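Local coordinates for protein putative oxidoreductase (Gluconobacter oxydans, PDB 3WJ7) that is probably an NAD(P)-dependent oxidoreductase of the short-chain dehydrogenase/reductase family, at residues D14-T19 with V78-H83; R39-V44 with N57-V62; S66-L71 with T106-L111; V118-Y123 with P175-N180; E238-G243 with K315-A320. All blocks are in the same frame, centred on the assembly; numbering follows the deposited sequence.

Interaction 1: residues D14-T19 with V78-H83; sequences DVTLVT and VKILFH
Val15 turns its carbonyl O to the 78-83 strand and is met there by the N-H of Lys79 at 2.9 Å, with a longer, weak bond from Ile80 N. Both reach one oxygen because the register slips by a residue here, a beta bulge. The methyl CG1 of Val15 lies 4.2 Å from CG2 of Val78. With OG1 beside the backbone N (chi1 -66°), Thr16 turns CG2 anti to that N, to the edge of the Phe82 ring, 3.8 Å from CD2; its hydroxyl is bonded to His38. Leu17 donates its N-H to Ile80 O and accepts from Phe82 N. This is the ladder of two neighbouring parallel strands in the Rossmann-type sheet of the family, 15-18 being the first strand in the sequence. On the face opposite Thr16 and Phe82, Leu17 and Leu81 lie side by side, CD2 to CD1 3.8 Å. Val18 sets CB 4.0 Å from CB of Phe82. Thr19 ends the pairing twice over: its N bonds to Phe82 O at 3.0 Å, and OG1 meets ND1 of His83 at 2.9 Å in the plane of the imidazole, whose NE2 is bonded to Thr106.

Interaction 2: residues R39-V44 with N57-V62; sequences RLRLLV and NAELAV
Arg41 and Glu59 form a salt bridge, NE and NH2 of the arginine both donating side-on to OE1 of Glu59; the NH2 to OE1 distance is 2.9 Å. The guanidinium and carboxylate planes are 29° apart, and OE1 lies almost in the guanidinium plane. The arginine chain bends at chi3 (-57°), and its CD rests 3.8 Å from CB of Ala61. Backbone bonds form the parallel ladder: Glu59 N to Leu40 O, Leu42 N to Glu59 O at 2.7 Å, Ala61 N to Leu42 O, and Val44 N to Ala61 O at 2.9 Å. Among the apolar contacts, CD1 of Leu42 meets CB of Ala58 and, on the face of Leu42, CG1 of Val44 meets CD2 of Leu60, both at 3.8 Å; Leu43 and Ala61 share the Arg41 face. Strand 39-44 is paired on its other side with 15-18 in the Rossmann-type sheet; Leu40 packs on helix 24-35, Leu43 and Ala61 on Ala74 of helix 71-75, and Arg41 NH1 bonds to the carbonyls of Ala74 and Lys76.

Interaction 3: residues S66-L71 with T106-L111; sequences SDPDTL and TRNLML
Asn108, on helix 95-115 of the Rossmann-type domain, meets Pro68 in the loop that follows strand 59-62. Its chi1 of -64° sets CG anti to the carbonyl carbon and directs the amide at that loop, where CG of the amide lies 3.7 Å from CG of the proline ring; the two side chains cross obliquely. ND2 is hydrogen-bonded to the carbonyl of Leu65, just before the loop segment, which fixes the amide's rotation, whereas Ser66 O at 3.6 Å from ND2 is merely close. Leu71 approaches further along, where chi1 and chi2 together bring CD1 4.1 Å from CB of Asn108 and 4.1 Å from the backbone N of Leu109. No hydrogen bond joins the two segments, and their meeting is by van der Waals contact. The loop's own form is a type I beta turn from Asp67 to Thr70. Asp67 O takes two donors from one residue, Thr70 N at 3.2 Å and Thr70 OG1 at 3.1 Å, the hydroxyl lying nearly along the C=O axis.

Interaction 4: residues V118-Y123 with P175-N180; sequences VEKIIY and PAIIVN
Two adjacent parallel strands of the central sheet, 120-124 and 176-185, meet here, with helix 153-172 lying between them in sequence. Pro175 opens the pairing: its CB and CG sit against Glu119 O, and its own carbonyl accepts from Ile121 N at 3.1 Å, the donor standing above the carbonyl plane. The ladder then runs straighter, with Ile177 N to Ile121 O, Tyr123 N to Ile177 O (2.9 Å, N-H...O angle 168°) and Val179 N to Tyr123 O. The succession strand, helix, parallel strand is the beta-alpha-beta crossover of the Rossmann-type fold, and helix 153-172 covers the face bearing Tyr123 and Ile178. On that face CB of Ile121 lies 4.0 Å from CB of Ala176. Tyr123 and Ile178 extend side by side, CD2 of the ring 4.1 Å from CG2 of Ile178; chi1 of 176° places the tyrosine CG anti to the backbone N, and the ring packs on Ala161 and Val165 of the helix. Ile177, on the other face and packed on Ala230 of helix 220-233, has CD1 4.0 Å from CD of Lys120, whose chain bends only beyond that carbon.

Interaction 5: residues E238-G243 with K315-A320; sequences EKYILG and KELGYA
Tyr319, with CG anti to the backbone N (chi1 174°), sends its ring across to strand 239-242, while Leu242, with CG anti to the carbonyl carbon, lifts a methyl to meet it. CD2 of Leu242 stands 4.1 Å from the ring centroid of Tyr319, only 5° off the ring normal, a CH-pi contact over the middle of the face. A second one involves Tyr240 and Leu317: CD2 of Leu317 lies over one face of the Tyr240 ring, 29° off its normal and 3.7 Å from CE2, so here the methyl is shifted toward the rim. Beyond it CB of Glu316 sits at the ring's edge, 4.3 Å from CE2. Gly318, with positive phi, is the first residue beyond the helix to leave helical angles, and Tyr319 follows it back to the strand. Strand 239-248 is a neighbour of 176-185 in the central sheet, and the contact joins it to the end of helix 311-317. Lys312 makes a cation-pi contact with Tyr240 and a salt bridge with Glu238. The polar ends of both rings are bonded: Tyr240 OH to Lys235 N, and Tyr319 OH as donor to Gly243 O, from above the carbonyl plane. The chemistry is thus that of a mainly apolar contact, CH-pi packing over two tyrosine faces, in which each buried ring hydroxyl has a backbone partner.

Interactions 1, 2 and 4 are parallel strand pairs of one sheet. Interactions 1 and 2 meet where strands 15-18 and 39-44 are neighbours; strands 78-83 and 120-124 join interaction 1 to interaction 4, and strand 176-185 carries on to the strand of interaction 5. Interactions 1, 4 and 5 are buried, the first two relying on backbone ladders and mostly apolar side chains, interaction 1 with a Thr-His hydrogen bond at its end, the last on tyrosine faces. Interaction 2 is only partly buried and adds a salt bridge. Interaction 3, also partly buried, has no hydrogen bond between its segments and connects to the sheet through its helix, where Leu109 packs on Leu81 and Met110 on Ile121.

Interaction 1: residues D14-T19 with V78-H83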
# COMPACT_ATOMS: atom_id res chain seq x y z
N ASP A 14 2.85 32.38 -26.73
CA ASP A 14 1.64 32.01 -27.44
C ASP A 14 1.52 30.49 -27.49
O ASP A 14 0.77 29.93 -28.29
CB ASP A 14 1.74 32.56 -28.86
CG ASP A 14 3.20 32.60 -29.37
OD1 ASP A 14 3.97 31.64 -29.10
OD2 ASP A 14 3.58 33.61 -30.03
N VAL A 15 2.28 29.82 -26.62
CA VAL A 15 2.30 28.36 -26.62
C VAL A 15 1.27 27.78 -25.65
O VAL A 15 1.09 28.29 -24.54
CB VAL A 15 3.70 27.80 -26.30
CG1 VAL A 15 3.69 26.29 -26.33
CG2 VAL A 15 4.71 28.35 -27.29
N THR A 16 0.56 26.75 -26.11
CA THR A 16 -0.32 25.93 -25.31
C THR A 16 0.42 24.60 -24.98
O THR A 16 0.80 23.84 -25.88
CB THR A 16 -1.63 25.76 -26.06
OG1 THR A 16 -2.25 27.03 -26.13
CG2 THR A 16 -2.61 24.82 -25.36
N LEU A 17 0.69 24.37 -23.70
CA LEU A 17 1.30 23.09 -23.26
C LEU A 17 0.20 22.13 -22.82
O LEU A 17 -0.60 22.48 -21.96
CB LEU A 17 2.29 23.32 -22.10
CG LEU A 17 2.92 22.09 -21.36
CD1 LEU A 17 3.90 21.31 -22.23
CD2 LEU A 17 3.63 22.53 -20.09
N VAL A 18 0.14 20.93 -23.40
CA VAL A 18 -0.75 19.89 -22.87
C VAL A 18 0.06 18.74 -22.35
O VAL A 18 1.03 18.37 -22.97
CB VAL A 18 -1.89 19.42 -23.83
CG1 VAL A 18 -1.90 20.12 -25.18
CG2 VAL A 18 -1.96 17.90 -23.94
N THR A 19 -0.29 18.21 -21.19
CA THR A 19 0.41 17.04 -20.65
C THR A 19 -0.52 15.89 -20.86
O THR A 19 -1.69 16.12 -21.16
CB THR A 19 0.63 17.13 -19.14
OG1 THR A 19 -0.65 17.08 -18.48
CG2 THR A 19 1.38 18.39 -18.78
N VAL A 78 5.15 29.61 -22.30
CA VAL A 78 3.80 28.98 -22.30
C VAL A 78 2.70 29.89 -21.70
O VAL A 78 2.80 30.30 -20.57
CB VAL A 78 3.83 27.61 -21.57
CG1 VAL A 78 2.42 27.05 -21.36
CG2 VAL A 78 4.74 26.61 -22.30
N LYS A 79 1.63 30.15 -22.43
CA LYS A 79 0.57 31.01 -21.93
C LYS A 79 -0.53 30.20 -21.21
O LYS A 79 -1.16 30.69 -20.24
CB LYS A 79 -0.03 31.79 -23.12
CG LYS A 79 -1.33 32.56 -22.84
CD LYS A 79 -1.95 33.13 -24.12
CE LYS A 79 -2.98 34.23 -23.81
NZ LYS A 79 -4.17 34.15 -24.71
N ILE A 80 -0.77 29.00 -21.73
CA ILE A 80 -1.91 28.14 -21.38
C ILE A 80 -1.46 26.68 -21.19
O ILE A 80 -0.72 26.09 -22.01
CB ILE A 80 -3.00 28.16 -22.45
CG1 ILE A 80 -3.70 29.54 -22.54
CG2 ILE A 80 -4.05 27.10 -22.20
CD1 ILE A 80 -4.16 29.82 -23.95
N LEU A 81 -1.95 26.11 -20.09
CA LEU A 81 -1.65 24.78 -19.70
C LEU A 81 -2.95 23.98 -19.53
O LEU A 81 -3.87 24.39 -18.80
CB LEU A 81 -0.85 24.78 -18.41
CG LEU A 81 -0.71 23.38 -17.81
CD1 LEU A 81 0.12 22.46 -18.72
CD2 LEU A 81 -0.09 23.44 -16.42
N PHE A 82 -3.00 22.87 -20.26
CA PHE A 82 -3.96 21.78 -20.07
C PHE A 82 -3.26 20.62 -19.36
O PHE A 82 -2.40 19.96 -19.96
CB PHE A 82 -4.49 21.30 -21.41
CG PHE A 82 -5.41 22.26 -22.04
CD1 PHE A 82 -6.77 22.13 -21.90
CD2 PHE A 82 -4.90 23.35 -22.76
CE1 PHE A 82 -7.65 23.05 -22.50
CE2 PHE A 82 -5.76 24.28 -23.34
CZ PHE A 82 -7.14 24.12 -23.23
N HIS A 83 -3.61 20.37 -18.12
CA HIS A 83 -3.03 19.25 -17.39
C HIS A 83 -3.96 18.07 -17.50
O HIS A 83 -4.97 18.06 -16.85
CB HIS A 83 -2.83 19.57 -15.90
CG HIS A 83 -2.21 18.44 -15.12
ND1 HIS A 83 -1.52 17.41 -15.73
CD2 HIS A 83 -2.16 18.19 -13.79
CE1 HIS A 83 -1.08 16.58 -14.81
NE2 HIS A 83 -1.46 17.03 -13.63

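Interaction 2: residues R39-V44 with N57-V62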
# COMPACT_ATOMS: atom_id res chain seq x y z
N ARG A 39 -0.80 26.89 -30.80
CA ARG A 39 0.51 26.29 -31.03
C ARG A 39 0.77 25.32 -29.88
O ARG A 39 0.81 25.72 -28.71
CB ARG A 39 1.64 27.34 -31.11
CG ARG A 39 1.20 28.78 -31.35
CD ARG A 39 2.43 29.64 -31.64
NE ARG A 39 2.12 31.01 -32.08
CZ ARG A 39 3.01 31.85 -32.63
NH1 ARG A 39 4.27 31.47 -32.83
NH2 ARG A 39 2.63 33.07 -32.99
N LEU A 40 0.95 24.06 -30.22
CA LEU A 40 1.12 23.03 -29.20
C LEU A 40 2.56 22.66 -28.82
O LEU A 40 3.48 22.61 -29.65
CB LEU A 40 0.33 21.80 -29.59
CG LEU A 40 -1.20 21.89 -29.69
CD1 LEU A 40 -1.75 20.51 -30.01
CD2 LEU A 40 -1.88 22.40 -28.42
N ARG A 41 2.76 22.44 -27.53
CA ARG A 41 3.92 21.72 -27.02
C ARG A 41 3.37 20.53 -26.18
O ARG A 41 2.44 20.67 -25.39
CB ARG A 41 4.84 22.65 -26.22
CG ARG A 41 6.10 21.96 -25.65
CD ARG A 41 7.01 22.90 -24.85
NE ARG A 41 7.43 24.03 -25.67
CZ ARG A 41 7.78 25.23 -25.23
NH1 ARG A 41 7.78 25.52 -23.94
NH2 ARG A 41 8.10 26.16 -26.12
N LEU A 42 3.93 19.35 -26.34
CA LEU A 42 3.35 18.19 -25.68
C LEU A 42 4.38 17.65 -24.71
O LEU A 42 5.47 17.32 -25.12
CB LEU A 42 2.96 17.14 -26.73
CG LEU A 42 2.01 17.63 -27.85
CD1 LEU A 42 1.67 16.53 -28.83
CD2 LEU A 42 0.73 18.28 -27.36
N LEU A 43 4.08 17.61 -23.42
CA LEU A 43 5.01 17.02 -22.49
C LEU A 43 4.82 15.52 -22.59
O LEU A 43 3.69 15.04 -22.58
CB LEU A 43 4.77 17.50 -21.06
CG LEU A 43 5.76 17.01 -20.01
CD1 LEU A 43 7.05 17.84 -19.98
CD2 LEU A 43 5.11 17.01 -18.62
N VAL A 44 5.93 14.80 -22.73
CA VAL A 44 5.94 13.33 -22.74
C VAL A 44 7.04 12.80 -21.81
O VAL A 44 8.03 13.51 -21.53
CB VAL A 44 6.24 12.78 -24.13
CG1 VAL A 44 5.13 13.15 -25.12
CG2 VAL A 44 7.61 13.29 -24.60
N ASN A 57 1.52 18.36 -35.67
CA ASN A 57 2.73 19.16 -35.75
C ASN A 57 2.79 19.83 -34.39
O ASN A 57 1.90 20.60 -34.02
CB ASN A 57 2.73 20.16 -36.94
CG ASN A 57 1.52 21.09 -36.96
OD1 ASN A 57 0.37 20.65 -36.96
ND2 ASN A 57 1.78 22.39 -36.99
N ALA A 58 3.79 19.44 -33.61
CA ALA A 58 3.85 19.86 -32.22
C ALA A 58 5.28 19.86 -31.67
O ALA A 58 6.06 18.93 -31.93
CB ALA A 58 2.96 18.97 -31.37
N GLU A 59 5.61 20.90 -30.92
CA GLU A 59 6.84 20.83 -30.15
C GLU A 59 6.70 19.70 -29.10
O GLU A 59 5.63 19.50 -28.48
CB GLU A 59 7.19 22.15 -29.49
CG GLU A 59 7.63 23.25 -30.44
CD GLU A 59 7.46 24.64 -29.82
OE1 GLU A 59 7.60 24.75 -28.57
OE2 GLU A 59 7.19 25.61 -30.58
N LEU A 60 7.78 18.96 -28.92
CA LEU A 60 7.79 17.95 -27.90
C LEU A 60 8.76 18.35 -26.81
O LEU A 60 9.92 18.59 -27.08
CB LEU A 60 8.14 16.60 -28.51
CG LEU A 60 6.89 16.02 -29.15
CD1 LEU A 60 7.15 15.57 -30.58
CD2 LEU A 60 6.33 14.90 -28.28
N ALA A 61 8.26 18.45 -25.59
CA ALA A 61 9.12 18.59 -24.41
C ALA A 61 9.11 17.28 -23.65
O ALA A 61 8.05 16.65 -23.49
CB ALA A 61 8.66 19.74 -23.51
N VAL A 62 10.29 16.87 -23.21
CA VAL A 62 10.49 15.68 -22.39
C VAL A 62 10.68 16.13 -20.92
O VAL A 62 11.42 17.07 -20.63
CB VAL A 62 11.72 14.87 -22.89
CG1 VAL A 62 11.91 13.59 -22.08
CG2 VAL A 62 11.56 14.53 -24.37

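Interaction 3: residues S66-L71 with T106-L111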
# COMPACT_ATOMS: atom_id res chain seq x y z
N SER A 66 7.32 14.36 -11.25
CA SER A 66 7.97 14.20 -9.95
C SER A 66 9.27 15.01 -9.75
O SER A 66 9.71 15.18 -8.62
CB SER A 66 8.15 12.72 -9.59
OG SER A 66 8.36 11.91 -10.74
N ASP A 67 9.85 15.53 -10.83
CA ASP A 67 11.06 16.37 -10.76
C ASP A 67 10.93 17.74 -11.43
O ASP A 67 11.08 17.87 -12.66
CB ASP A 67 12.32 15.64 -11.25
CG ASP A 67 12.03 14.68 -12.37
OD1 ASP A 67 12.91 14.53 -13.25
OD2 ASP A 67 10.94 14.05 -12.39
N PRO A 68 10.66 18.77 -10.59
CA PRO A 68 10.38 20.18 -10.92
C PRO A 68 11.43 20.90 -11.79
O PRO A 68 11.17 22.00 -12.28
CB PRO A 68 10.29 20.85 -9.53
CG PRO A 68 9.94 19.75 -8.56
CD PRO A 68 10.57 18.51 -9.13
N ASP A 69 12.60 20.29 -11.98
CA ASP A 69 13.65 20.90 -12.79
C ASP A 69 13.37 20.77 -14.29
O ASP A 69 13.66 21.69 -15.04
CB ASP A 69 15.02 20.31 -12.43
CG ASP A 69 15.04 18.77 -12.48
OD1 ASP A 69 14.03 18.12 -12.14
OD2 ASP A 69 16.10 18.22 -12.87
N THR A 70 12.80 19.64 -14.72
CA THR A 70 12.52 19.40 -16.14
C THR A 70 11.25 20.11 -16.61
O THR A 70 10.97 20.14 -17.82
CB THR A 70 12.37 17.90 -16.48
OG1 THR A 70 11.34 17.32 -15.66
CG2 THR A 70 13.67 17.18 -16.25
N LEU A 71 10.50 20.67 -15.67
CA LEU A 71 9.24 21.34 -15.98
C LEU A 71 9.42 22.79 -16.40
O LEU A 71 8.69 23.25 -17.28
CB LEU A 71 8.27 21.28 -14.80
CG LEU A 71 7.97 19.88 -14.26
CD1 LEU A 71 7.12 20.00 -13.03
CD2 LEU A 71 7.29 19.01 -15.29
N THR A 106 1.10 16.69 -9.75
CA THR A 106 0.16 17.76 -10.02
C THR A 106 0.52 19.05 -9.27
O THR A 106 0.40 20.14 -9.82
CB THR A 106 -1.24 17.25 -9.64
OG1 THR A 106 -1.62 16.24 -10.58
CG2 THR A 106 -2.27 18.33 -9.59
N ARG A 107 0.93 18.91 -8.02
CA ARG A 107 1.40 20.03 -7.25
C ARG A 107 2.68 20.61 -7.94
O ARG A 107 2.73 21.81 -8.24
CB ARG A 107 1.63 19.62 -5.79
CG ARG A 107 1.97 20.75 -4.83
CD ARG A 107 2.44 20.21 -3.49
NE ARG A 107 2.63 21.28 -2.50
CZ ARG A 107 3.02 21.12 -1.22
NH1 ARG A 107 3.26 19.91 -0.69
NH2 ARG A 107 3.16 22.19 -0.44
N ASN A 108 3.67 19.79 -8.27
CA ASN A 108 4.83 20.34 -8.93
C ASN A 108 4.41 21.10 -10.24
O ASN A 108 4.83 22.26 -10.50
CB ASN A 108 5.89 19.25 -9.18
CG ASN A 108 6.46 18.64 -7.85
OD1 ASN A 108 6.43 19.27 -6.80
ND2 ASN A 108 6.98 17.41 -7.92
N LEU A 109 3.57 20.47 -11.06
CA LEU A 109 3.20 21.06 -12.29
C LEU A 109 2.52 22.42 -12.03
O LEU A 109 2.90 23.44 -12.65
CB LEU A 109 2.26 20.16 -13.08
CG LEU A 109 1.88 20.77 -14.43
CD1 LEU A 109 3.13 20.93 -15.31
CD2 LEU A 109 0.84 19.90 -15.13
N MET A 110 1.54 22.43 -11.12
CA MET A 110 0.83 23.65 -10.78
C MET A 110 1.74 24.77 -10.24
O MET A 110 1.66 25.92 -10.66
CB MET A 110 -0.31 23.35 -9.81
CG MET A 110 -1.45 22.49 -10.36
SD MET A 110 -2.18 22.94 -11.96
CE MET A 110 -1.53 21.66 -13.02
N LEU A 111 2.61 24.43 -9.29
CA LEU A 111 3.55 25.40 -8.78
C LEU A 111 4.51 25.88 -9.88
O LEU A 111 4.79 27.08 -9.96
CB LEU A 111 4.31 24.84 -7.60
CG LEU A 111 3.60 24.58 -6.25
CD1 LEU A 111 4.61 24.04 -5.23
CD2 LEU A 111 2.96 25.84 -5.72

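Interaction 4: residues V118-Y123 with P175-N180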
# COMPACT_ATOMS: atom_id res chain seq x y z
N VAL A 118 2.49 31.20 -16.36
CA VAL A 118 1.35 30.73 -17.19
C VAL A 118 0.09 31.48 -16.80
O VAL A 118 -0.17 31.65 -15.63
CB VAL A 118 1.12 29.19 -17.06
CG1 VAL A 118 -0.26 28.78 -17.60
CG2 VAL A 118 2.24 28.41 -17.75
N GLU A 119 -0.69 31.93 -17.78
CA GLU A 119 -1.83 32.81 -17.53
C GLU A 119 -3.07 32.03 -17.20
O GLU A 119 -3.91 32.50 -16.43
CB GLU A 119 -2.15 33.68 -18.76
CG GLU A 119 -1.21 34.86 -18.99
CD GLU A 119 -1.33 35.48 -20.38
OE1 GLU A 119 -2.47 35.73 -20.85
OE2 GLU A 119 -0.27 35.72 -21.02
N LYS A 120 -3.22 30.89 -17.85
CA LYS A 120 -4.40 30.07 -17.62
C LYS A 120 -4.11 28.56 -17.63
O LYS A 120 -3.37 28.07 -18.49
CB LYS A 120 -5.53 30.43 -18.59
CG LYS A 120 -6.89 30.14 -17.97
CD LYS A 120 -8.01 30.86 -18.73
CE LYS A 120 -8.33 32.22 -18.12
NZ LYS A 120 -9.68 32.61 -18.58
N ILE A 121 -4.70 27.87 -16.65
CA ILE A 121 -4.48 26.46 -16.46
C ILE A 121 -5.83 25.80 -16.50
O ILE A 121 -6.77 26.23 -15.84
CB ILE A 121 -3.79 26.21 -15.10
CG1 ILE A 121 -2.39 26.78 -15.15
CG2 ILE A 121 -3.68 24.72 -14.78
CD1 ILE A 121 -1.78 27.00 -13.79
N ILE A 122 -5.95 24.76 -17.31
CA ILE A 122 -7.14 23.94 -17.24
C ILE A 122 -6.74 22.59 -16.69
O ILE A 122 -5.90 21.87 -17.28
CB ILE A 122 -7.76 23.77 -18.60
CG1 ILE A 122 -8.32 25.11 -19.07
CG2 ILE A 122 -8.86 22.70 -18.60
CD1 ILE A 122 -8.42 24.94 -20.54
N TYR A 123 -7.34 22.25 -15.56
CA TYR A 123 -7.03 21.04 -14.89
C TYR A 123 -8.08 19.98 -15.16
O TYR A 123 -9.30 20.18 -14.88
CB TYR A 123 -6.91 21.27 -13.40
CG TYR A 123 -6.65 19.97 -12.68
CD1 TYR A 123 -5.56 19.18 -13.02
CD2 TYR A 123 -7.54 19.49 -11.75
CE1 TYR A 123 -5.33 17.97 -12.40
CE2 TYR A 123 -7.33 18.29 -11.12
CZ TYR A 123 -6.21 17.54 -11.45
OH TYR A 123 -6.00 16.37 -10.83
N PRO A 175 -4.22 30.34 -11.58
CA PRO A 175 -5.35 30.74 -12.41
C PRO A 175 -5.98 29.52 -13.09
O PRO A 175 -6.00 29.42 -14.32
CB PRO A 175 -4.68 31.66 -13.43
CG PRO A 175 -3.29 31.13 -13.54
CD PRO A 175 -2.92 30.75 -12.15
N ALA A 176 -6.44 28.58 -12.27
CA ALA A 176 -6.93 27.28 -12.78
C ALA A 176 -8.45 27.16 -12.83
O ALA A 176 -9.19 27.66 -11.95
CB ALA A 176 -6.33 26.11 -11.98
N ILE A 177 -8.91 26.53 -13.90
CA ILE A 177 -10.29 26.16 -14.10
C ILE A 177 -10.30 24.64 -14.11
O ILE A 177 -9.46 24.03 -14.79
CB ILE A 177 -10.75 26.66 -15.47
CG1 ILE A 177 -10.83 28.19 -15.48
CG2 ILE A 177 -12.01 25.94 -15.92
CD1 ILE A 177 -10.97 28.85 -16.86
N ILE A 178 -11.24 24.03 -13.38
CA ILE A 178 -11.34 22.57 -13.28
C ILE A 178 -12.51 21.96 -14.07
O ILE A 178 -13.67 22.39 -13.99
CB ILE A 178 -11.51 22.11 -11.82
CG1 ILE A 178 -10.43 22.73 -10.95
CG2 ILE A 178 -11.53 20.56 -11.73
CD1 ILE A 178 -10.59 22.41 -9.47
N VAL A 179 -12.18 20.86 -14.72
CA VAL A 179 -13.07 20.08 -15.53
C VAL A 179 -13.10 18.65 -14.89
O VAL A 179 -12.08 18.14 -14.40
CB VAL A 179 -12.48 20.21 -16.93
CG1 VAL A 179 -12.30 18.92 -17.69
CG2 VAL A 179 -13.17 21.34 -17.73
N ASN A 180 -14.28 18.05 -14.84
CA ASN A 180 -14.53 16.74 -14.28
C ASN A 180 -15.26 15.86 -15.33
O ASN A 180 -16.49 15.77 -15.34
CB ASN A 180 -15.40 16.86 -13.02
CG ASN A 180 -14.79 17.76 -11.94
OD1 ASN A 180 -14.24 17.26 -10.94
ND2 ASN A 180 -14.89 19.08 -12.11

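Interaction 5: residues E238-G243 with K315-A320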
# COMPACT_ATOMS: atom_id res chain seq x y z
N GLU A 238 -13.81 27.58 -10.75
CA GLU A 238 -14.97 26.75 -10.90
C GLU A 238 -14.59 25.36 -11.43
O GLU A 238 -13.56 25.20 -12.11
CB GLU A 238 -15.95 27.40 -11.88
CG GLU A 238 -16.45 28.80 -11.52
CD GLU A 238 -17.22 28.85 -10.21
OE1 GLU A 238 -16.76 29.57 -9.30
OE2 GLU A 238 -18.26 28.15 -10.07
N LYS A 239 -15.42 24.37 -11.08
CA LYS A 239 -15.39 23.02 -11.65
C LYS A 239 -16.54 22.88 -12.62
O LYS A 239 -17.65 23.40 -12.39
CB LYS A 239 -15.71 21.94 -10.59
CG LYS A 239 -14.87 21.88 -9.33
CD LYS A 239 -15.76 21.23 -8.28
CE LYS A 239 -14.99 20.48 -7.21
NZ LYS A 239 -15.62 20.69 -5.86
N TYR A 240 -16.33 22.07 -13.64
CA TYR A 240 -17.43 21.76 -14.54
C TYR A 240 -17.46 20.31 -14.87
O TYR A 240 -16.48 19.78 -15.38
CB TYR A 240 -17.31 22.58 -15.84
CG TYR A 240 -17.16 24.08 -15.67
CD1 TYR A 240 -15.91 24.66 -15.40
CD2 TYR A 240 -18.27 24.93 -15.80
CE1 TYR A 240 -15.76 26.04 -15.26
CE2 TYR A 240 -18.13 26.31 -15.65
CZ TYR A 240 -16.89 26.86 -15.39
OH TYR A 240 -16.76 28.22 -15.26
N ILE A 241 -18.56 19.65 -14.56
CA ILE A 241 -18.76 18.22 -14.93
C ILE A 241 -18.90 18.10 -16.45
O ILE A 241 -19.66 18.83 -17.06
CB ILE A 241 -20.02 17.64 -14.25
CG1 ILE A 241 -19.80 17.50 -12.75
CG2 ILE A 241 -20.37 16.27 -14.83
CD1 ILE A 241 -21.04 17.57 -11.91
N LEU A 242 -18.18 17.17 -17.06
CA LEU A 242 -18.30 16.97 -18.47
C LEU A 242 -18.84 15.59 -18.69
O LEU A 242 -18.10 14.68 -19.03
CB LEU A 242 -16.95 17.15 -19.16
CG LEU A 242 -16.29 18.55 -19.17
CD1 LEU A 242 -15.05 18.54 -20.08
CD2 LEU A 242 -17.25 19.74 -19.55
N GLY A 243 -20.15 15.41 -18.49
CA GLY A 243 -20.79 14.09 -18.64
C GLY A 243 -21.46 13.97 -19.99
O GLY A 243 -21.46 14.93 -20.76
N LYS A 315 -25.25 25.33 -19.44
CA LYS A 315 -25.67 26.71 -19.37
C LYS A 315 -24.47 27.60 -19.51
O LYS A 315 -24.47 28.52 -20.31
CB LYS A 315 -26.35 27.01 -18.03
CG LYS A 315 -27.48 26.04 -17.72
CD LYS A 315 -28.19 26.40 -16.42
CE LYS A 315 -29.12 25.27 -16.00
NZ LYS A 315 -29.52 25.42 -14.58
N GLU A 316 -23.44 27.31 -18.72
CA GLU A 316 -22.35 28.26 -18.56
C GLU A 316 -21.32 28.17 -19.66
O GLU A 316 -20.46 29.05 -19.78
CB GLU A 316 -21.68 28.10 -17.19
CG GLU A 316 -22.67 28.10 -16.03
CD GLU A 316 -22.70 29.40 -15.26
OE1 GLU A 316 -23.01 30.46 -15.86
OE2 GLU A 316 -22.40 29.34 -14.05
N LEU A 317 -21.39 27.14 -20.50
CA LEU A 317 -20.29 26.97 -21.46
C LEU A 317 -20.77 26.66 -22.84
O LEU A 317 -19.98 26.69 -23.78
CB LEU A 317 -19.31 25.85 -21.04
CG LEU A 317 -18.55 25.77 -19.71
CD1 LEU A 317 -17.48 24.70 -19.90
CD2 LEU A 317 -17.89 27.06 -19.24
N GLY A 318 -22.05 26.30 -22.96
CA GLY A 318 -22.60 25.76 -24.21
C GLY A 318 -21.99 24.42 -24.64
O GLY A 318 -21.74 24.19 -25.83
N TYR A 319 -21.75 23.56 -23.65
CA TYR A 319 -21.32 22.16 -23.83
C TYR A 319 -22.47 21.31 -24.34
O TYR A 319 -23.54 21.35 -23.77
CB TYR A 319 -20.91 21.65 -22.45
CG TYR A 319 -20.57 20.19 -22.33
CD1 TYR A 319 -19.54 19.62 -23.11
CD2 TYR A 319 -21.24 19.39 -21.43
CE1 TYR A 319 -19.21 18.28 -22.99
CE2 TYR A 319 -20.93 18.05 -21.29
CZ TYR A 319 -19.90 17.51 -22.05
OH TYR A 319 -19.64 16.21 -21.93
N ALA A 320 -22.26 20.52 -25.39
CA ALA A 320 -23.40 19.79 -26.00
C ALA A 320 -23.03 18.34 -26.26
O ALA A 320 -22.72 17.98 -27.39
CB ALA A 320 -23.87 20.47 -27.31